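Local coordinates for putative DNA-binding protein (Ralstonia eutropha, PDB 3HWU), which is of unknown function but, as a trimeric member of the plant and prokaryote conserved (PCC, DUF296) family, has been named a putative DNA-binding protein, at residues K62-K67 with G105-G110. Sequence-based numbering, arbitrary orientation. Where two conformers were deposited one is given.
Sequences KQFDPK and GGHLLG
The ring of Phe64 reaches the imidazole of His107 and the side chain of Leu109, residues at corners of the bulged strand 103-114. Phe64 and His107 form an offset stack, centroids 4.7 Å apart and planes inclined by 23°. The overlap involves the CE1-CZ side of the phenyl ring: Phe64 CZ is 3.6 Å from His107 NE2 and Phe64 CE1 3.7 Å from His107 CD2. A chi1 of 177° swings the imidazole away from its own backbone N, where its face meets Phe64. A flat imidazole suits this place because stacking through a face does not consume its nitrogens, which bond within the ring plane; with His91 and His93 it may outline a metal site that is empty here. Leu109 brings methyl CD2 over a face of Phe64, 4.1 Å from the centroid, in a CH-pi contact; the broad phenyl ring can thus serve both partners. The other methyl, CD1, touches Pro66 CB at 4.2 Å, an apolar ring carbon suited to it. No hydrogen bond crosses between the segments. Strand 51-58 lies between 63-70 and 103-114 in the antiparallel sheet; Leu109 and Gly110 form a classic beta bulge opposite its Thr53, its Tyr57 meets Phe64 edge-to-face, and Glu73 of a second subunit packs against His107.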
loop_
_atom_site.group_PDB
_atom_site.type_symbol
_atom_site.label_atom_id
_atom_site.label_comp_id
_atom_site.label_asym_id
_atom_site.label_seq_id
_atom_site.Cartn_x
_atom_site.Cartn_y
_atom_site.Cartn_z
ATOM N N LYS A 62 19.207 19.151 11.158
ATOM C CA LYS A 62 18.069 19.657 10.373
ATOM C C LYS A 62 18.202 19.349 8.891
ATOM O O LYS A 62 18.019 20.200 8.025
ATOM C CB LYS A 62 17.903 21.159 10.569
ATOM C CG LYS A 62 17.376 21.528 11.929
ATOM C CD LYS A 62 17.533 23.024 12.207
ATOM C CE LYS A 62 18.903 23.292 12.813
ATOM N NZ LYS A 62 19.260 24.728 12.915
ATOM N N GLN A 63 18.546 18.109 8.597
ATOM C CA GLN A 63 18.813 17.720 7.221
ATOM C C GLN A 63 18.444 16.263 7.042
ATOM O O GLN A 63 18.566 15.490 7.974
ATOM C CB GLN A 63 20.323 17.855 6.901
ATOM C CG GLN A 63 20.803 19.301 6.913
ATOM C CD GLN A 63 22.290 19.444 6.831
ATOM O OE1 GLN A 63 22.830 20.500 7.181
ATOM N NE2 GLN A 63 22.974 18.413 6.358
ATOM N N PHE A 64 18.014 15.909 5.841
ATOM C CA PHE A 64 17.897 14.497 5.432
ATOM C C PHE A 64 19.263 13.912 5.022
ATOM O O PHE A 64 20.019 14.583 4.303
ATOM C CB PHE A 64 16.923 14.345 4.259
ATOM C CG PHE A 64 15.484 14.556 4.607
ATOM C CD1 PHE A 64 14.689 13.541 5.131
ATOM C CD2 PHE A 64 14.889 15.767 4.352
ATOM C CE1 PHE A 64 13.370 13.756 5.446
ATOM C CE2 PHE A 64 13.585 15.987 4.649
ATOM C CZ PHE A 64 12.810 15.014 5.205
ATOM N N ASP A 65 19.628 12.730 5.505
ATOM C CA ASP A 65 20.763 11.980 4.965
ATOM C C ASP A 65 20.161 11.224 3.772
ATOM O O ASP A 65 19.216 10.441 3.974
ATOM C CB ASP A 65 21.281 10.952 5.961
ATOM C CG ASP A 65 22.510 10.194 5.448
ATOM O OD1 ASP A 65 23.424 10.858 4.931
ATOM O OD2 ASP A 65 22.607 8.954 5.550
ATOM N N PRO A 66 20.664 11.457 2.546
ATOM C CA PRO A 66 20.042 10.818 1.395
ATOM C C PRO A 66 20.711 9.559 0.911
ATOM O O PRO A 66 21.894 9.333 1.142
ATOM C CB PRO A 66 20.207 11.871 0.314
ATOM C CG PRO A 66 21.613 12.456 0.644
ATOM C CD PRO A 66 21.738 12.403 2.140
ATOM N N LYS A 67 19.941 8.780 0.162
ATOM C CA LYS A 67 20.447 7.578 -0.510
ATOM C C LYS A 67 19.694 7.351 -1.809
ATOM O O LYS A 67 18.460 7.392 -1.833
ATOM C CB LYS A 67 20.328 6.337 0.371
ATOM C CG LYS A 67 20.944 5.111 -0.259
ATOM C CD LYS A 67 21.285 4.035 0.722
ATOM C CE LYS A 67 21.891 2.842 0.059
ATOM N N GLY A 105 14.026 1.461 1.299
ATOM C CA GLY A 105 13.208 2.621 1.050
ATOM C C GLY A 105 13.024 3.482 2.278
ATOM O O GLY A 105 13.962 3.631 3.084
ATOM N N GLY A 106 11.843 4.070 2.402
ATOM C CA GLY A 106 11.528 5.052 3.419
ATOM C C GLY A 106 10.913 6.290 2.822
ATOM O O GLY A 106 10.079 6.206 1.897
ATOM N N HIS A 107 11.266 7.432 3.398
ATOM C CA HIS A 107 10.759 8.738 2.965
ATOM C C HIS A 107 11.378 9.133 1.625
ATOM O O HIS A 107 12.599 9.226 1.511
ATOM C CB HIS A 107 11.130 9.764 4.052
ATOM C CG HIS A 107 10.751 11.167 3.740
ATOM N ND1 HIS A 107 9.718 11.810 4.378
ATOM C CD2 HIS A 107 11.316 12.071 2.914
ATOM C CE1 HIS A 107 9.620 13.039 3.900
ATOM N NE2 HIS A 107 10.568 13.219 2.997
ATOM N N LEU A 108 10.528 9.378 0.622
ATOM C CA LEU A 108 10.974 9.753 -0.693
ATOM C C LEU A 108 11.317 11.232 -0.785
ATOM O O LEU A 108 10.515 12.099 -0.416
ATOM C CB LEU A 108 9.912 9.416 -1.762
ATOM C CG LEU A 108 9.829 7.945 -2.148
ATOM C CD1 LEU A 108 8.462 7.644 -2.796
ATOM C CD2 LEU A 108 11.004 7.563 -3.126
ATOM N N LEU A 109 12.495 11.510 -1.342
ATOM C CA LEU A 109 12.864 12.886 -1.749
ATOM C C LEU A 109 12.597 13.106 -3.214
ATOM O O LEU A 109 12.299 14.216 -3.618
ATOM C CB LEU A 109 14.324 13.147 -1.436
ATOM C CG LEU A 109 14.694 13.052 0.055
ATOM C CD1 LEU A 109 16.211 13.250 0.250
ATOM C CD2 LEU A 109 13.892 14.048 0.896
ATOM N N GLY A 110 12.698 12.090 -4.047
ATOM C CA GLY A 110 12.438 12.233 -5.485
ATOM C C GLY A 110 12.628 10.889 -6.171
ATOM O O GLY A 110 13.274 9.990 -5.624
#